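Local coordinates for zinc transport protein ZntB (Vibrio parahaemolyticus RIMD 2210633, PDB 3CK6), which probably carries zinc ions into the cell together with protons, as a homopentameric inner-membrane transporter of the CorA family, at residues F6-W11 with W33-R38; D94-R99 with R111-R116. The protein carries 1 engineered substitution. One frame throughout, in Å; residues are numbered along the deposited sequence.

Interaction 1 (F6-W11 with W33-R38); sequences FMIEHW and WYHCER
The side chains of H10 and Y34 run alongside each other in one direction, and their rings form an offset stack. The planes are at 24° and the centroids 4.4 Å apart. Y34 CE1 sits over one face of the imidazole, toward its rim. H10 CG is anti to the backbone N (chi1 172°), and this sets the ring beside the tyrosine. The polar ends are held by other residues: H10 ND1 bonds to T22 O, and Y34 OH to Q29 N. M7, a selenomethionine, brings its SE to the edge of the same tyrosine, 3.8 Å from Y34 CD1, in a Met-aromatic contact. On this face C36 SG also meets the edge of the F6 ring, 4.0 Å from F6 CE2.

W11 and W33 share the other face with E9 and H35. Their indole planes are 22° apart, yet the rings are displaced and only graze each other, with W11 CD1 against W33 CE3. W11 NE1 gives a straight 2.8 Å bond to E9 OE1, which helps fix the indole.

The two strands run antiparallel, with a classic beta bulge at I8 and E9. Both of their backbone N atoms bond to H35 O, at 2.8 Å from I8 N and 3.3 Å from E9 N. I8 CD1 packs 3.6 Å from H35 CD2.

Strand 106-111 continues the sheet beside 33-37. Helix 43-49 packs against F6, M7 and C36, and helix 116-126 against I8, W11 and W33.

Interaction 2 (D94-R99 with R111-R116); sequences DMLSIR and RKIPSR
L96 overlaps the end of I113: L96 CB lies 3.5 Å from I113 CD1, and the two side chains cross at a slant. The contact joins a beta-hairpin to the loop that leaves it. Strand 96-103 turns back into strand 106-111, and residues 112-115 lead on to helix 116-126 of the cytoplasmic domain. L96 CG stands between its backbone N and carbonyl carbon (chi1 47°). In this rotamer both methyl branches face the loop. L96 CD2 comes 3.3 Å from P114 O, and L96 CD1 lies loosely beside S115 CB. The carbonyl of P114 has a polar partner in N87 ND2.

Further along the hairpin, I98 CD1 packs 4.0 Å from R111 CB. The arginine takes part through its root, and its guanidinium leads away to a salt bridge with E37. P114 CG lies over one face of that guanidinium, toward its rim. S115 marks the start of the next helix: it is the N-cap, and its OG accepts from I118 N.

S97 lies on the strand between the two apolar contacts. R99 NE donates to S97 OG at 3.1 Å, and the hydroxyl oxygen lies in the guanidinium plane. S97 O joins the loop through one water. The water donates to S97 O at 2.9 Å and to I113 O at 3.2 Å, and accepts from K112 N at 2.9 Å.

How the interactions relate
From the N terminus, residues 6-11, most of them in strand 7-12, open interaction 1. The chain then passes through the short strand 19-20 and returns as 33-38, closing the first loop. Helices 43-49 and 54-60 and strands 68-71 and 77-83 follow before interaction 2 opens at 94-99. Residues 111-116 close that second, shorter loop just after the hairpin. The two contacts stand in series and do not nest. They meet in space, and both reach the same mixed sheet. Besides the salt bridge of R111, R38 N probably bonds to R111 O. I8 CD1 packs on R111 CZ. The N-terminal strands are thus tied to the hairpin and the approach to helix 116-126.

Interaction 1 (F6-W11 with W33-R38)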
ATOM      1  N   PHE E   6      20.154  16.723 -37.048  1.00 34.63           N
ATOM      2  CA  PHE E   6      19.367  16.256 -35.893  1.00 33.30           C
ATOM      3  C   PHE E   6      18.170  15.387 -36.288  1.00 32.53           C
ATOM      4  O   PHE E   6      17.774  14.499 -35.539  1.00 32.27           O
ATOM      5  CB  PHE E   6      18.929  17.406 -34.960  1.00 32.97           C
ATOM      6  CG  PHE E   6      17.766  18.212 -35.476  1.00 31.72           C
ATOM      7  CD1 PHE E   6      17.980  19.372 -36.218  1.00 33.78           C
ATOM      8  CD2 PHE E   6      16.454  17.814 -35.207  1.00 33.06           C
ATOM      9  CE1 PHE E   6      16.906  20.126 -36.707  1.00 33.07           C
ATOM     10  CE2 PHE E   6      15.372  18.548 -35.690  1.00 31.19           C
ATOM     11  CZ  PHE E   6      15.603  19.713 -36.446  1.00 31.05           C
HETATM   12  N   MSE E   7      17.594  15.642 -37.457  1.00 32.14           N
HETATM   13  CA  MSE E   7      16.368  14.932 -37.831  1.00 32.17           C
HETATM   14  C   MSE E   7      16.692  13.635 -38.546  1.00 30.28           C
HETATM   15  O   MSE E   7      17.288  13.639 -39.622  1.00 30.04           O
HETATM   16  CB  MSE E   7      15.400  15.800 -38.648  1.00 31.89           C
HETATM   17  CG  MSE E   7      13.917  15.322 -38.486  1.00 32.16           C
HETATM   18 SE   MSE E   7      12.749  16.298 -39.592  0.80 37.87          SE
HETATM   19  CE  MSE E   7      12.892  18.049 -38.748  1.00 35.86           C
ATOM     20  N   ILE E   8      16.303  12.525 -37.927  1.00 29.08           N
ATOM     21  CA  ILE E   8      16.533  11.188 -38.486  1.00 28.24           C
ATOM     22  C   ILE E   8      15.548  10.884 -39.624  1.00 28.34           C
ATOM     23  O   ILE E   8      15.949  10.512 -40.734  1.00 28.30           O
ATOM     24  CB  ILE E   8      16.410  10.106 -37.383  1.00 28.09           C
ATOM     25  CG1 ILE E   8      17.307  10.478 -36.193  1.00 25.69           C
ATOM     26  CG2 ILE E   8      16.720   8.721 -37.934  1.00 27.58           C
ATOM     27  CD1 ILE E   8      17.014   9.710 -34.928  1.00 25.54           C
ATOM     28  N   GLU E   9      14.267  11.024 -39.331  1.00 27.97           N
ATOM     29  CA  GLU E   9      13.230  10.741 -40.313  1.00 29.00           C
ATOM     30  C   GLU E   9      12.019  11.623 -40.097  1.00 28.02           C
ATOM     31  O   GLU E   9      11.761  12.098 -38.972  1.00 28.65           O
ATOM     32  CB  GLU E   9      12.833   9.264 -40.245  1.00 28.73           C
ATOM     33  CG  GLU E   9      12.600   8.645 -41.590  1.00 32.83           C
ATOM     34  CD  GLU E   9      12.886   7.161 -41.606  1.00 35.42           C
ATOM     35  OE1 GLU E   9      11.948   6.368 -41.412  1.00 37.97           O
ATOM     36  OE2 GLU E   9      14.053   6.785 -41.810  1.00 39.03           O
ATOM     37  N   HIS E  10      11.263  11.823 -41.177  1.00 27.48           N
ATOM     38  CA  HIS E  10      10.071  12.645 -41.160  1.00 26.71           C
ATOM     39  C   HIS E  10       9.032  11.951 -42.032  1.00 26.91           C
ATOM     40  O   HIS E  10       9.298  11.640 -43.198  1.00 26.83           O
ATOM     41  CB  HIS E  10      10.431  14.053 -41.664  1.00 26.83           C
ATOM     42  CG  HIS E  10       9.266  14.985 -41.876  1.00 25.66           C
ATOM     43  ND1 HIS E  10       9.381  16.122 -42.647  1.00 25.66           N
ATOM     44  CD2 HIS E  10       7.982  14.957 -41.438  1.00 25.01           C
ATOM     45  CE1 HIS E  10       8.225  16.768 -42.658  1.00 25.04           C
ATOM     46  NE2 HIS E  10       7.356  16.077 -41.940  1.00 24.14           N
ATOM     47  N   TRP E  11       7.861  11.695 -41.444  1.00 26.46           N
ATOM     48  CA  TRP E  11       6.757  11.037 -42.137  1.00 26.61           C
ATOM     49  C   TRP E  11       5.499  11.880 -42.018  1.00 26.59           C
ATOM     50  O   TRP E  11       5.261  12.516 -40.991  1.00 26.37           O
ATOM     51  CB  TRP E  11       6.495   9.631 -41.578  1.00 26.95           C
ATOM     52  CG  TRP E  11       7.521   8.629 -42.008  1.00 26.94           C
ATOM     53  CD1 TRP E  11       8.683   8.343 -41.374  1.00 26.31           C
ATOM     54  CD2 TRP E  11       7.495   7.812 -43.194  1.00 26.92           C
ATOM     55  NE1 TRP E  11       9.385   7.377 -42.071  1.00 28.83           N
ATOM     56  CE2 TRP E  11       8.685   7.047 -43.201  1.00 28.14           C
ATOM     57  CE3 TRP E  11       6.580   7.651 -44.247  1.00 27.15           C
ATOM     58  CZ2 TRP E  11       8.983   6.126 -44.218  1.00 28.48           C
ATOM     59  CZ3 TRP E  11       6.875   6.745 -45.260  1.00 27.36           C
ATOM     60  CH2 TRP E  11       8.067   5.986 -45.234  1.00 26.98           C
ATOM     61  N   TRP E  33       5.136  13.042 -38.236  1.00 26.06           N
ATOM     62  CA  TRP E  33       6.026  12.451 -37.247  1.00 26.71           C
ATOM     63  C   TRP E  33       7.465  12.865 -37.563  1.00 26.56           C
ATOM     64  O   TRP E  33       7.912  12.753 -38.703  1.00 27.12           O
ATOM     65  CB  TRP E  33       5.904  10.930 -37.243  1.00 25.69           C
ATOM     66  CG  TRP E  33       6.883  10.227 -36.340  1.00 27.74           C
ATOM     67  CD1 TRP E  33       7.287  10.618 -35.078  1.00 25.85           C
ATOM     68  CD2 TRP E  33       7.563   8.995 -36.614  1.00 27.38           C
ATOM     69  NE1 TRP E  33       8.174   9.692 -34.565  1.00 27.87           N
ATOM     70  CE2 TRP E  33       8.349   8.688 -35.480  1.00 28.97           C
ATOM     71  CE3 TRP E  33       7.557   8.099 -37.703  1.00 28.94           C
ATOM     72  CZ2 TRP E  33       9.166   7.538 -35.411  1.00 26.74           C
ATOM     73  CZ3 TRP E  33       8.368   6.937 -37.627  1.00 28.12           C
ATOM     74  CH2 TRP E  33       9.149   6.673 -36.486  1.00 27.21           C
ATOM     75  N   TYR E  34       8.150  13.381 -36.551  1.00 26.00           N
ATOM     76  CA  TYR E  34       9.538  13.797 -36.638  1.00 26.04           C
ATOM     77  C   TYR E  34      10.319  12.937 -35.641  1.00 26.27           C
ATOM     78  O   TYR E  34      10.080  13.007 -34.434  1.00 27.25           O
ATOM     79  CB  TYR E  34       9.675  15.279 -36.276  1.00 25.84           C
ATOM     80  CG  TYR E  34       8.766  16.176 -37.096  1.00 26.07           C
ATOM     81  CD1 TYR E  34       9.220  16.757 -38.288  1.00 25.90           C
ATOM     82  CD2 TYR E  34       7.443  16.404 -36.715  1.00 26.58           C
ATOM     83  CE1 TYR E  34       8.384  17.555 -39.072  1.00 24.40           C
ATOM     84  CE2 TYR E  34       6.601  17.193 -37.499  1.00 26.55           C
ATOM     85  CZ  TYR E  34       7.087  17.776 -38.666  1.00 25.21           C
ATOM     86  OH  TYR E  34       6.234  18.547 -39.446  1.00 27.84           O
ATOM     87  N   HIS E  35      11.234  12.112 -36.138  1.00 26.15           N
ATOM     88  CA  HIS E  35      12.086  11.313 -35.264  1.00 26.55           C
ATOM     89  C   HIS E  35      13.461  11.977 -35.238  1.00 26.57           C
ATOM     90  O   HIS E  35      14.042  12.208 -36.307  1.00 26.49           O
ATOM     91  CB  HIS E  35      12.199   9.887 -35.809  1.00 26.84           C
ATOM     92  CG  HIS E  35      12.843   8.932 -34.862  1.00 26.43           C
ATOM     93  ND1 HIS E  35      12.419   8.781 -33.563  1.00 26.35           N
ATOM     94  CD2 HIS E  35      13.857   8.050 -35.038  1.00 27.93           C
ATOM     95  CE1 HIS E  35      13.162   7.862 -32.968  1.00 28.32           C
ATOM     96  NE2 HIS E  35      14.039   7.402 -33.842  1.00 27.69           N
ATOM     97  N   CYS E  36      13.959  12.304 -34.041  1.00 26.19           N
ATOM     98  CA  CYS E  36      15.145  13.175 -33.887  1.00 26.91           C
ATOM     99  C   CYS E  36      16.233  12.650 -32.940  1.00 27.43           C
ATOM    100  O   CYS E  36      15.954  11.864 -32.037  1.00 26.57           O
ATOM    101  CB  CYS E  36      14.743  14.563 -33.392  1.00 26.72           C
ATOM    102  SG  CYS E  36      13.392  15.301 -34.341  1.00 30.07           S
ATOM    103  N   GLU E  37      17.460  13.124 -33.174  1.00 27.78           N
ATOM    104  CA  GLU E  37      18.597  12.907 -32.280  1.00 29.62           C
ATOM    105  C   GLU E  37      18.527  13.890 -31.105  1.00 30.11           C
ATOM    106  O   GLU E  37      18.632  15.095 -31.286  1.00 30.14           O
ATOM    107  CB  GLU E  37      19.925  13.068 -33.033  1.00 29.65           C
ATOM    108  CG  GLU E  37      20.142  12.081 -34.196  1.00 31.12           C
ATOM    109  CD  GLU E  37      20.613  10.692 -33.761  1.00 34.28           C
ATOM    110  OE1 GLU E  37      20.373  10.309 -32.592  1.00 34.16           O
ATOM    111  OE2 GLU E  37      21.227   9.982 -34.596  1.00 32.33           O
ATOM    112  N   ARG E  38      18.330  13.363 -29.906  1.00 30.45           N
ATOM    113  CA  ARG E  38      18.176  14.200 -28.727  1.00 31.72           C
ATOM    114  C   ARG E  38      19.446  14.992 -28.379  1.00 32.16           C
ATOM    115  O   ARG E  38      19.351  16.101 -27.845  1.00 32.89           O
ATOM    116  CB  ARG E  38      17.718  13.352 -27.537  1.00 31.96           C
ATOM    117  CG  ARG E  38      17.517  14.110 -26.235  1.00 33.69           C
ATOM    118  CD  ARG E  38      16.583  13.360 -25.290  1.00 33.19           C
ATOM    119  NE  ARG E  38      17.228  12.164 -24.738  1.00 34.88           N
ATOM    120  CZ  ARG E  38      16.846  10.916 -25.002  1.00 34.87           C
ATOM    121  NH1 ARG E  38      17.512   9.912 -24.443  1.00 36.07           N
ATOM    122  NH2 ARG E  38      15.811  10.669 -25.823  1.00 30.04           N
TER

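Interaction 2 (D94-R99 with R111-R116)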
ATOM      1  N   ASP E  94      20.691  -1.523 -19.403  1.00 33.02           N
ATOM      2  CA  ASP E  94      20.916  -0.063 -19.367  1.00 32.88           C
ATOM      3  C   ASP E  94      19.995   0.622 -20.379  1.00 32.36           C
ATOM      4  O   ASP E  94      20.406   1.123 -21.438  1.00 31.72           O
ATOM      5  CB  ASP E  94      22.376   0.267 -19.601  1.00 33.63           C
ATOM      6  CG  ASP E  94      23.289  -0.448 -18.615  1.00 36.07           C
ATOM      7  OD1 ASP E  94      22.854  -0.704 -17.455  1.00 38.13           O
ATOM      8  OD2 ASP E  94      24.428  -0.768 -19.015  1.00 38.51           O
HETATM    9  N   MSE E  95      18.723   0.631 -20.018  1.00 31.19           N
HETATM   10  CA  MSE E  95      17.649   0.921 -20.948  1.00 31.06           C
HETATM   11  C   MSE E  95      17.706   2.333 -21.499  1.00 31.01           C
HETATM   12  O   MSE E  95      18.080   3.271 -20.788  1.00 30.34           O
HETATM   13  CB  MSE E  95      16.299   0.690 -20.267  1.00 30.94           C
HETATM   14  CG  MSE E  95      16.182  -0.688 -19.650  1.00 30.78           C
HETATM   15 SE   MSE E  95      14.372  -0.958 -19.003  0.80 31.35          SE
HETATM   16  CE  MSE E  95      13.407  -1.016 -20.663  1.00 31.94           C
ATOM     17  N   LEU E  96      17.347   2.453 -22.772  1.00 31.36           N
ATOM     18  CA  LEU E  96      17.298   3.726 -23.494  1.00 32.52           C
ATOM     19  C   LEU E  96      16.033   4.511 -23.201  1.00 31.96           C
ATOM     20  O   LEU E  96      14.944   3.935 -23.093  1.00 33.22           O
ATOM     21  CB  LEU E  96      17.399   3.492 -25.005  1.00 32.65           C
ATOM     22  CG  LEU E  96      16.537   2.403 -25.678  1.00 34.62           C
ATOM     23  CD1 LEU E  96      15.090   2.821 -25.962  1.00 37.16           C
ATOM     24  CD2 LEU E  96      17.221   1.898 -26.962  1.00 35.46           C
ATOM     25  N   SER E  97      16.172   5.831 -23.125  1.00 31.05           N
ATOM     26  CA  SER E  97      15.017   6.709 -22.962  1.00 29.75           C
ATOM     27  C   SER E  97      14.559   7.274 -24.317  1.00 29.35           C
ATOM     28  O   SER E  97      15.364   7.847 -25.068  1.00 29.08           O
ATOM     29  CB  SER E  97      15.349   7.844 -22.002  1.00 29.37           C
ATOM     30  OG  SER E  97      14.200   8.653 -21.846  1.00 29.71           O
ATOM     31  N   ILE E  98      13.271   7.090 -24.607  1.00 28.32           N
ATOM     32  CA  ILE E  98      12.626   7.644 -25.794  1.00 28.63           C
ATOM     33  C   ILE E  98      11.662   8.732 -25.285  1.00 27.87           C
ATOM     34  O   ILE E  98      10.774   8.462 -24.467  1.00 26.75           O
ATOM     35  CB  ILE E  98      11.837   6.569 -26.577  1.00 29.01           C
ATOM     36  CG1 ILE E  98      12.735   5.448 -27.126  1.00 31.60           C
ATOM     37  CG2 ILE E  98      10.951   7.237 -27.705  1.00 29.63           C
ATOM     38  CD1 ILE E  98      13.887   5.923 -27.992  1.00 36.90           C
ATOM     39  N   ARG E  99      11.879   9.966 -25.717  1.00 27.65           N
ATOM     40  CA  ARG E  99      11.096  11.060 -25.190  1.00 27.38           C
ATOM     41  C   ARG E  99      10.270  11.678 -26.306  1.00 27.18           C
ATOM     42  O   ARG E  99      10.780  12.122 -27.334  1.00 26.90           O
ATOM     43  CB  ARG E  99      11.966  12.057 -24.479  1.00 28.11           C
ATOM     44  CG  ARG E  99      12.950  11.333 -23.532  1.00 27.29           C
ATOM     45  CD  ARG E  99      13.636  12.289 -22.727  1.00 29.72           C
ATOM     46  NE  ARG E  99      14.738  11.663 -22.013  1.00 29.39           N
ATOM     47  CZ  ARG E  99      15.763  12.341 -21.525  1.00 27.73           C
ATOM     48  NH1 ARG E  99      15.844  13.654 -21.728  1.00 27.20           N
ATOM     49  NH2 ARG E  99      16.738  11.692 -20.889  1.00 27.42           N
ATOM     50  N   ARG E 111      15.647  10.425 -29.497  1.00 29.91           N
ATOM     51  CA  ARG E 111      16.404   9.273 -29.067  1.00 30.09           C
ATOM     52  C   ARG E 111      17.859   9.659 -28.801  1.00 30.77           C
ATOM     53  O   ARG E 111      18.356  10.669 -29.303  1.00 30.34           O
ATOM     54  CB  ARG E 111      16.335   8.167 -30.144  1.00 30.15           C
ATOM     55  CG  ARG E 111      17.057   8.527 -31.459  1.00 31.41           C
ATOM     56  CD  ARG E 111      18.065   7.469 -31.791  1.00 32.25           C
ATOM     57  NE  ARG E 111      18.971   7.792 -32.893  1.00 30.42           N
ATOM     58  CZ  ARG E 111      18.931   7.189 -34.083  1.00 30.95           C
ATOM     59  NH1 ARG E 111      18.009   6.254 -34.329  1.00 30.90           N
ATOM     60  NH2 ARG E 111      19.799   7.521 -35.033  1.00 29.55           N
ATOM     61  N   LYS E 112      18.540   8.833 -28.016  1.00 31.00           N
ATOM     62  CA  LYS E 112      19.981   8.966 -27.830  1.00 32.81           C
ATOM     63  C   LYS E 112      20.657   7.882 -28.666  1.00 33.44           C
ATOM     64  O   LYS E 112      21.586   8.142 -29.408  1.00 34.23           O
ATOM     65  CB  LYS E 112      20.349   8.816 -26.355  1.00 32.93           C
ATOM     66  CG  LYS E 112      21.894   8.764 -26.092  1.00 35.66           C
ATOM     67  CD  LYS E 112      22.217   9.166 -24.668  1.00 40.61           C
ATOM     68  CE  LYS E 112      22.291   7.956 -23.738  1.00 45.35           C
ATOM     69  NZ  LYS E 112      22.919   8.320 -22.420  1.00 47.99           N
ATOM     70  N   ILE E 113      20.158   6.668 -28.545  1.00 34.46           N
ATOM     71  CA  ILE E 113      20.721   5.519 -29.241  1.00 36.28           C
ATOM     72  C   ILE E 113      19.552   4.739 -29.820  1.00 34.98           C
ATOM     73  O   ILE E 113      18.493   4.749 -29.227  1.00 35.75           O
ATOM     74  CB  ILE E 113      21.502   4.634 -28.258  1.00 36.46           C
ATOM     75  CG1 ILE E 113      20.764   4.594 -26.908  1.00 39.10           C
ATOM     76  CG2 ILE E 113      22.870   5.204 -28.064  1.00 39.05           C
ATOM     77  CD1 ILE E 113      20.670   3.237 -26.279  1.00 41.92           C
ATOM     78  N   PRO E 114      19.739   4.103 -30.990  1.00 34.42           N
ATOM     79  CA  PRO E 114      18.630   3.454 -31.698  1.00 33.63           C
ATOM     80  C   PRO E 114      17.844   2.418 -30.884  1.00 33.25           C
ATOM     81  O   PRO E 114      18.412   1.700 -30.065  1.00 32.14           O
ATOM     82  CB  PRO E 114      19.322   2.807 -32.896  1.00 33.52           C
ATOM     83  CG  PRO E 114      20.520   3.684 -33.138  1.00 34.16           C
ATOM     84  CD  PRO E 114      20.999   3.996 -31.757  1.00 34.29           C
ATOM     85  N   SER E 115      16.531   2.415 -31.110  1.00 32.64           N
ATOM     86  CA  SER E 115      15.593   1.431 -30.571  1.00 32.25           C
ATOM     87  C   SER E 115      15.194   0.501 -31.718  1.00 31.83           C
ATOM     88  O   SER E 115      14.799   0.972 -32.789  1.00 32.28           O
ATOM     89  CB  SER E 115      14.377   2.174 -30.002  1.00 32.34           C
ATOM     90  OG  SER E 115      13.148   1.441 -30.135  1.00 33.22           O
ATOM     91  N   ARG E 116      15.295  -0.808 -31.495  1.00 31.44           N
ATOM     92  CA  ARG E 116      14.910  -1.788 -32.500  1.00 31.57           C
ATOM     93  C   ARG E 116      13.405  -1.675 -32.803  1.00 30.50           C
ATOM     94  O   ARG E 116      13.009  -1.792 -33.946  1.00 30.11           O
ATOM     95  CB  ARG E 116      15.294  -3.213 -32.077  1.00 32.35           C
ATOM     96  CG  ARG E 116      14.808  -4.291 -33.039  1.00 36.55           C
ATOM     97  CD  ARG E 116      15.891  -4.797 -33.994  1.00 43.89           C
ATOM     98  NE  ARG E 116      16.303  -3.823 -35.014  1.00 49.36           N
ATOM     99  CZ  ARG E 116      16.076  -3.945 -36.327  1.00 51.87           C
ATOM    100  NH1 ARG E 116      15.415  -4.994 -36.811  1.00 52.19           N
ATOM    101  NH2 ARG E 116      16.512  -3.007 -37.164  1.00 52.93           N
TER
HETATM  102  O   HOH W   1      17.083   6.568 -26.958  1.00 21.36           O